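Local structure of AB hydrolase-1 domain-containing protein (Parabacteroides distasonis, 4Q34) at residues L6-Q11 and I75-R80; T61-P66 and V83-Q88; P289-H294 and A310-E315. The protein is of unknown function but is probably an esterase of the alpha/beta hydrolase family, forming an assembly of two identical chains. All blocks are in the same frame, centred on the assembly; numbering follows the deposited sequence.

Interaction 1: residues L6-Q11 and I75-R80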
# COMPACT_ATOMS: atom_id res chain seq x y z
N LEU A 6 10.47 -8.37 16.82
CA LEU A 6 9.88 -9.26 15.84
C LEU A 6 11.05 -9.82 15.04
O LEU A 6 11.86 -9.04 14.54
CB LEU A 6 8.92 -8.50 14.95
CG LEU A 6 7.71 -7.89 15.64
CD1 LEU A 6 7.10 -6.81 14.75
CD2 LEU A 6 6.70 -8.99 15.92
N MSE A 7 11.17 -11.14 15.03
CA MSE A 7 12.28 -11.83 14.37
C MSE A 7 11.77 -12.25 13.01
O MSE A 7 11.09 -13.28 12.86
CB MSE A 7 12.83 -12.98 15.24
CG MSE A 7 13.26 -12.47 16.61
SE MSE A 7 14.00 -13.94 17.70
CE MSE A 7 15.29 -14.70 16.40
N VAL A 8 12.08 -11.45 12.01
CA VAL A 8 11.56 -11.68 10.65
C VAL A 8 12.56 -12.46 9.79
O VAL A 8 13.59 -11.98 9.43
CB VAL A 8 11.19 -10.33 9.98
CG1 VAL A 8 10.66 -10.57 8.57
CG2 VAL A 8 10.16 -9.58 10.84
N ASP A 9 12.21 -13.69 9.48
CA ASP A 9 13.04 -14.59 8.67
C ASP A 9 13.01 -14.17 7.18
O ASP A 9 14.02 -14.24 6.49
CB ASP A 9 12.44 -16.00 8.81
CG ASP A 9 13.39 -17.09 8.49
OD1 ASP A 9 14.61 -16.84 8.40
OD2 ASP A 9 12.86 -18.21 8.37
N GLU A 10 11.87 -13.67 6.74
CA GLU A 10 11.65 -13.32 5.35
C GLU A 10 10.55 -12.26 5.32
O GLU A 10 9.58 -12.33 6.08
CB GLU A 10 11.23 -14.55 4.52
CG GLU A 10 11.20 -14.40 3.00
CD GLU A 10 10.76 -15.69 2.26
OE1 GLU A 10 11.12 -16.82 2.71
OE2 GLU A 10 10.07 -15.58 1.22
N GLN A 11 10.69 -11.32 4.42
CA GLN A 11 9.56 -10.42 4.13
C GLN A 11 9.66 -9.88 2.74
O GLN A 11 10.75 -9.78 2.18
CB GLN A 11 9.45 -9.28 5.16
CG GLN A 11 10.60 -8.29 5.08
CD GLN A 11 10.41 -7.07 5.97
OE1 GLN A 11 9.77 -7.16 7.03
NE2 GLN A 11 11.02 -5.97 5.58
N ILE A 75 0.80 -8.42 15.89
CA ILE A 75 0.42 -9.34 16.95
C ILE A 75 0.58 -10.81 16.52
O ILE A 75 1.13 -11.62 17.25
CB ILE A 75 -1.02 -9.08 17.39
CG1 ILE A 75 -1.11 -7.74 18.09
CG2 ILE A 75 -1.55 -10.21 18.33
CD1 ILE A 75 -2.52 -7.21 18.25
N PHE A 76 0.09 -11.15 15.33
CA PHE A 76 0.17 -12.53 14.87
C PHE A 76 1.55 -12.92 14.36
O PHE A 76 1.92 -14.07 14.51
CB PHE A 76 -0.97 -12.87 13.91
CG PHE A 76 -2.27 -13.04 14.66
CD1 PHE A 76 -2.51 -14.23 15.35
CD2 PHE A 76 -3.12 -11.97 14.82
CE1 PHE A 76 -3.64 -14.37 16.11
CE2 PHE A 76 -4.29 -12.10 15.60
CZ PHE A 76 -4.53 -13.30 16.26
N LEU A 77 2.32 -11.95 13.86
CA LEU A 77 3.72 -12.21 13.52
C LEU A 77 4.49 -12.55 14.79
O LEU A 77 5.29 -13.50 14.79
CB LEU A 77 4.33 -10.96 12.86
CG LEU A 77 5.78 -11.11 12.41
CD1 LEU A 77 5.89 -12.23 11.38
CD2 LEU A 77 6.27 -9.78 11.85
N ARG A 78 4.23 -11.83 15.86
CA ARG A 78 4.88 -12.09 17.16
C ARG A 78 4.54 -13.48 17.70
O ARG A 78 5.36 -14.14 18.37
CB ARG A 78 4.54 -10.99 18.16
CG ARG A 78 5.33 -11.13 19.44
CD ARG A 78 5.12 -9.93 20.34
NE ARG A 78 5.75 -8.74 19.77
CZ ARG A 78 5.09 -7.70 19.28
NH1 ARG A 78 3.77 -7.64 19.36
NH2 ARG A 78 5.78 -6.69 18.76
N ARG A 79 3.35 -13.94 17.39
CA ARG A 79 2.85 -15.26 17.77
C ARG A 79 3.27 -16.38 16.82
O ARG A 79 2.74 -17.49 16.88
CB ARG A 79 1.34 -15.18 17.91
CG ARG A 79 0.91 -14.26 19.04
CD ARG A 79 -0.59 -14.09 19.19
NE ARG A 79 -0.84 -13.08 20.23
CZ ARG A 79 -1.94 -12.97 20.96
NH1 ARG A 79 -2.98 -13.80 20.79
NH2 ARG A 79 -2.00 -12.01 21.88
N ARG A 80 4.18 -16.03 15.92
CA ARG A 80 4.87 -16.94 15.01
C ARG A 80 4.08 -17.43 13.82
O ARG A 80 4.36 -18.49 13.30
CB ARG A 80 5.50 -18.11 15.77
CG ARG A 80 6.51 -17.69 16.81
CD ARG A 80 7.49 -18.83 17.16
NE ARG A 80 6.96 -20.13 16.74
CZ ARG A 80 6.20 -20.95 17.48
NH1 ARG A 80 5.89 -20.66 18.73
NH2 ARG A 80 5.78 -22.09 16.95

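Interaction 2: residues T61-P66 and V83-Q88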
# COMPACT_ATOMS: atom_id res chain seq x y z
N THR A 61 -6.46 -1.78 7.69
CA THR A 61 -7.42 -2.45 8.56
C THR A 61 -6.75 -3.24 9.65
O THR A 61 -7.17 -3.23 10.77
CB THR A 61 -8.30 -3.40 7.76
OG1 THR A 61 -9.00 -2.65 6.76
CG2 THR A 61 -9.29 -4.14 8.65
N TRP A 62 -5.70 -3.94 9.28
CA TRP A 62 -5.00 -4.89 10.12
C TRP A 62 -3.64 -4.43 10.62
O TRP A 62 -2.95 -5.21 11.28
CB TRP A 62 -4.75 -6.17 9.26
CG TRP A 62 -5.91 -6.66 8.53
CD1 TRP A 62 -6.16 -6.50 7.19
CD2 TRP A 62 -7.00 -7.41 9.05
NE1 TRP A 62 -7.37 -7.08 6.87
CE2 TRP A 62 -7.91 -7.64 8.00
CE3 TRP A 62 -7.33 -7.89 10.34
CZ2 TRP A 62 -9.09 -8.39 8.18
CZ3 TRP A 62 -8.47 -8.65 10.51
CH2 TRP A 62 -9.36 -8.86 9.45
N GLU A 63 -3.23 -3.21 10.27
CA GLU A 63 -1.93 -2.67 10.64
C GLU A 63 -2.05 -1.84 11.95
O GLU A 63 -2.89 -2.12 12.80
CB GLU A 63 -1.36 -1.85 9.48
CG GLU A 63 -1.23 -2.66 8.20
CD GLU A 63 -0.90 -1.84 6.94
OE1 GLU A 63 -0.72 -0.60 7.05
OE2 GLU A 63 -0.78 -2.45 5.83
N THR A 64 -1.23 -0.82 12.10
CA THR A 64 -1.33 0.04 13.26
C THR A 64 -2.74 0.57 13.41
O THR A 64 -3.39 0.97 12.41
CB THR A 64 -0.32 1.22 13.17
OG1 THR A 64 1.00 0.71 12.87
CG2 THR A 64 -0.26 2.00 14.43
N THR A 65 -3.23 0.55 14.64
CA THR A 65 -4.58 1.06 14.93
C THR A 65 -4.60 2.57 14.75
O THR A 65 -3.55 3.24 14.75
CB THR A 65 -5.00 0.66 16.37
OG1 THR A 65 -4.30 1.47 17.35
CG2 THR A 65 -4.77 -0.80 16.63
N PRO A 66 -5.79 3.16 14.63
CA PRO A 66 -5.80 4.60 14.40
C PRO A 66 -5.16 5.45 15.52
O PRO A 66 -4.64 6.54 15.27
CB PRO A 66 -7.27 4.94 14.20
CG PRO A 66 -8.03 3.70 14.25
CD PRO A 66 -7.13 2.54 14.56
N VAL A 83 2.27 -13.90 8.07
CA VAL A 83 1.16 -13.02 7.88
C VAL A 83 1.25 -12.40 6.47
O VAL A 83 2.27 -11.80 6.12
CB VAL A 83 1.12 -11.90 8.93
CG1 VAL A 83 0.12 -10.85 8.58
CG2 VAL A 83 0.86 -12.46 10.34
N TYR A 84 0.13 -12.48 5.72
CA TYR A 84 -0.03 -11.91 4.41
C TYR A 84 -1.09 -10.85 4.47
O TYR A 84 -2.25 -11.14 4.74
CB TYR A 84 -0.42 -13.00 3.39
CG TYR A 84 0.68 -13.95 3.10
CD1 TYR A 84 1.04 -14.91 4.02
CD2 TYR A 84 1.39 -13.88 1.89
CE1 TYR A 84 2.11 -15.78 3.76
CE2 TYR A 84 2.43 -14.75 1.62
CZ TYR A 84 2.79 -15.67 2.56
OH TYR A 84 3.83 -16.52 2.26
N LEU A 85 -0.70 -9.60 4.28
CA LEU A 85 -1.65 -8.48 4.24
C LEU A 85 -1.93 -8.14 2.78
O LEU A 85 -0.99 -8.01 1.99
CB LEU A 85 -1.06 -7.24 4.95
CG LEU A 85 -1.01 -7.15 6.50
CD1 LEU A 85 -1.14 -5.71 6.97
CD2 LEU A 85 -2.07 -7.99 7.20
N VAL A 86 -3.20 -7.91 2.43
CA VAL A 86 -3.55 -7.77 1.03
C VAL A 86 -4.30 -6.46 0.80
O VAL A 86 -5.13 -6.05 1.64
CB VAL A 86 -4.43 -8.99 0.58
CG1 VAL A 86 -4.79 -8.87 -0.90
CG2 VAL A 86 -3.74 -10.34 0.91
N ASP A 87 -4.01 -5.81 -0.34
CA ASP A 87 -4.89 -4.83 -0.96
C ASP A 87 -5.51 -5.54 -2.18
O ASP A 87 -4.82 -5.97 -3.11
CB ASP A 87 -4.14 -3.63 -1.42
CG ASP A 87 -3.41 -2.92 -0.29
OD1 ASP A 87 -3.90 -2.81 0.86
OD2 ASP A 87 -2.30 -2.40 -0.59
N GLN A 88 -6.82 -5.73 -2.12
CA GLN A 88 -7.54 -6.47 -3.10
C GLN A 88 -7.52 -5.70 -4.40
O GLN A 88 -7.20 -4.52 -4.41
CB GLN A 88 -8.98 -6.76 -2.62
CG GLN A 88 -9.95 -5.62 -2.87
CD GLN A 88 -11.31 -5.75 -2.23
OE1 GLN A 88 -11.65 -6.74 -1.57
NE2 GLN A 88 -12.12 -4.69 -2.42
O HOH W 1 -6.32 -6.90 3.86

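Interaction 3: residues P289-H294 and A310-E315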
# COMPACT_ATOMS: atom_id res chain seq x y z
N PRO A 289 -19.79 -9.32 23.34
CA PRO A 289 -20.20 -9.02 24.74
C PRO A 289 -20.63 -10.24 25.52
O PRO A 289 -20.45 -10.32 26.75
CB PRO A 289 -21.38 -8.07 24.57
CG PRO A 289 -21.17 -7.43 23.26
CD PRO A 289 -20.44 -8.42 22.38
N GLU A 290 -21.17 -11.22 24.80
CA GLU A 290 -21.58 -12.44 25.42
C GLU A 290 -20.41 -13.35 25.83
O GLU A 290 -20.62 -14.31 26.58
CB GLU A 290 -22.61 -13.15 24.52
CG GLU A 290 -23.86 -12.29 24.27
CD GLU A 290 -24.78 -12.91 23.22
OE1 GLU A 290 -24.92 -14.14 23.24
OE2 GLU A 290 -25.34 -12.19 22.38
N VAL A 291 -19.19 -13.04 25.40
CA VAL A 291 -17.98 -13.75 25.90
C VAL A 291 -17.04 -12.82 26.72
O VAL A 291 -15.85 -13.09 26.86
CB VAL A 291 -17.20 -14.51 24.78
CG1 VAL A 291 -18.09 -15.56 24.15
CG2 VAL A 291 -16.64 -13.56 23.72
N GLY A 292 -17.60 -11.73 27.22
CA GLY A 292 -16.90 -10.88 28.16
C GLY A 292 -16.16 -9.68 27.60
O GLY A 292 -15.50 -8.98 28.35
N LEU A 293 -16.27 -9.43 26.29
CA LEU A 293 -15.66 -8.25 25.68
C LEU A 293 -16.73 -7.21 25.29
O LEU A 293 -17.62 -7.47 24.47
CB LEU A 293 -14.85 -8.67 24.44
CG LEU A 293 -13.52 -9.39 24.62
CD1 LEU A 293 -13.65 -10.70 25.34
CD2 LEU A 293 -12.85 -9.60 23.25
N HIS A 294 -16.66 -6.03 25.89
CA HIS A 294 -17.71 -5.02 25.74
C HIS A 294 -17.16 -3.80 25.02
O HIS A 294 -15.99 -3.46 25.19
CB HIS A 294 -18.26 -4.65 27.12
CG HIS A 294 -18.79 -5.83 27.87
ND1 HIS A 294 -20.08 -6.30 27.72
CD2 HIS A 294 -18.17 -6.70 28.71
CE1 HIS A 294 -20.25 -7.37 28.48
NE2 HIS A 294 -19.10 -7.64 29.08
N ALA A 310 -7.64 -10.67 19.73
CA ALA A 310 -6.62 -11.57 19.15
C ALA A 310 -6.52 -12.87 19.95
O ALA A 310 -6.43 -13.94 19.37
CB ALA A 310 -5.26 -10.88 19.07
N ASP A 311 -6.59 -12.79 21.28
CA ASP A 311 -6.53 -14.00 22.08
C ASP A 311 -7.67 -14.99 21.78
O ASP A 311 -7.48 -16.22 21.78
CB ASP A 311 -6.55 -13.66 23.59
CG ASP A 311 -5.26 -13.00 24.09
OD1 ASP A 311 -4.22 -13.04 23.41
OD2 ASP A 311 -5.31 -12.40 25.19
N LEU A 312 -8.86 -14.44 21.52
CA LEU A 312 -10.02 -15.25 21.15
C LEU A 312 -9.76 -15.96 19.85
O LEU A 312 -10.04 -17.16 19.72
CB LEU A 312 -11.29 -14.40 20.98
CG LEU A 312 -12.04 -14.01 22.23
CD1 LEU A 312 -13.12 -13.05 21.78
CD2 LEU A 312 -12.60 -15.23 22.94
N LEU A 313 -9.23 -15.23 18.88
CA LEU A 313 -8.88 -15.85 17.63
C LEU A 313 -7.78 -16.94 17.81
O LEU A 313 -7.90 -18.04 17.25
CB LEU A 313 -8.46 -14.81 16.58
CG LEU A 313 -8.06 -15.36 15.20
CD1 LEU A 313 -9.12 -16.23 14.55
CD2 LEU A 313 -7.65 -14.20 14.31
N SER A 314 -6.72 -16.63 18.54
CA SER A 314 -5.64 -17.63 18.78
C SER A 314 -6.22 -18.90 19.41
O SER A 314 -5.82 -19.99 19.11
CB SER A 314 -4.57 -17.09 19.71
OG SER A 314 -3.74 -16.13 19.08
N GLU A 315 -7.17 -18.73 20.34
CA GLU A 315 -7.77 -19.85 20.99
C GLU A 315 -8.49 -20.76 19.98
O GLU A 315 -8.33 -21.98 19.98
CB GLU A 315 -8.75 -19.35 22.12
CG GLU A 315 -9.51 -20.45 22.84
CD GLU A 315 -10.41 -19.92 23.96
OE1 GLU A 315 -11.39 -19.29 23.61
OE2 GLU A 315 -10.12 -20.18 25.15

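Interaction 1: residues L6-Q11 and I75-R80
At the C-terminal end of helix 72-78, which closes in a Schellman motif, Leu77 and Arg78 pack against the N-terminal strand 6-8 through Leu6 and Val8. Leu6 carries most of the contact: its CD2 lies 3.7 Å from Arg78 CB and also over one face of the guanidinium, 3.9 Å from Arg78 CZ. In Arg78, CG stands anti to the backbone N (chi1 -172°) and the chain bends at chi3 (-70°), bringing a face of the guanidinium round to Leu6; the two side chains cross at about a right angle. NH1 is salt-bridged to Glu70. An alanine here would keep the CB contact but is likely to strip the guanidinium from Leu6 CD2 and leave Glu70 without its ion-pair mate. Arg79 is the first to leave helical angles; Arg80, the C-prime residue at positive phi (77°), donates its N to Leu77 O at 3.0 Å. Leu77 points at the strand, its CD2 lying 4.0 Å from Val8 CG2 and 4.2 Å from Leu6 CD2, and also rests on Gln39 and Pro41 of strand 28-41. Leu6 and Val8 pair in an antiparallel ladder with a strand of the second subunit, so the sheet runs on across the dimer interface.

Interaction 2: residues T61-P66 and V83-Q88
The 3-10 turn that ends at Trp62 and the loop leading on from it pass beside strand 83-87 without a direct hydrogen bond between them; the closest alpha carbons, those of Trp62 and Leu85, are 7.7 Å apart. Leu85 fills the interval, its side chain leaving the strand toward the turn and its two methyl groups parting between neighbouring residues. CD2 meets the stem of the tryptophan, 3.8 Å from Trp62 CB, and approaches the indole obliquely. CD1 comes against the chain of Glu63 near CG; the apparent closeness there is doubtful, as Leu85 has a second conformer. Beyond CG the glutamate is extended, and chi1 of -57° sets CG beside its own backbone N, which carries the carboxylate past Leu85. The indole spans further: a water accepts a weak bond from Trp62 NE1 at 3.2 Å and donates to Val86 O at 2.7 Å, a water-mediated link between turn and strand that is weak on the indole side. One face of the indole carries Thr61 CG2, 3.8 Å above the ring plane. Ser59 links the polar ends, its OG bonded to Glu63 OE2, which also bonds a glycerol, and its N to Asp87 OD1, while Glu63 OE1 reaches Ser13 and Tyr35 of the second subunit. Strand 83-87 lies between the parallel strand 49-52 and the antiparallel strand 28-41, and helix 72-78 connects the two parallel strands. This is the beta-alpha-beta crossover of the alpha/beta hydrolase fold, in which the loop after the strand corresponding to 49-52 commonly contributes to the oxyanion hole.

Interaction 3: residues P289-H294 and A310-E315
Leu312, on helix 306-319, reaches out to the loop 289-294 and, in one of its two modelled conformers, meets two side chains with one methyl group, CD1. The closer meeting is with Leu293: the two leucines approach tip to tip, Leu293 CD2 and Leu312 CD1 lying 3.8 Å apart. Leu293 is buried, and it also packs along the helix on Glu308 and Val309. On the solvent side the fit is looser. Val291 is exposed, and its CG2 stands 4.1 Å from Leu312 CD1, the two side chains crossing obliquely; with chi1 at -60°, this methyl sits between the backbone N and carbonyl carbon of the valine. Between the two loop partners the chain turns at Gly292, whose N bonds to Pro289 O at 3.2 Å; its positive phi (95°) would press a beta carbon against the carbonyl oxygen of Val291. The loop follows strand 283-287, and Leu312 also touches Leu288 just beyond that strand. Elsewhere on the same helix, Leu313 packs on Ala196 and Tyr198 of strand 192-198, and Ala310 on Phe72, Ile75 and Phe76 of helix 72-78.

In the fold
Helix 72-78 ties the three regions together. Interactions 1 and 2 have centres 14 Å apart and touch where Val83 CG2 lies 3.8 Å from Leu77 N; the helix and strand 83-87 follow each other in the chain, and both contacts reach the central sheet and the second subunit. Interaction 3, whose segments no other chain of the assembly touches, is bound to interaction 1 by a salt bridge of 2.9 Å between Arg79 NH2 and Asp311 OD1. Interactions 2 and 3 come no nearer than about 7 Å between nearest atoms. A glycerol about 3 Å from the Glu63 side chain and another at Tyr84 OH lie at interaction 2, possible pocket markers though probably from the crystallisation liquor.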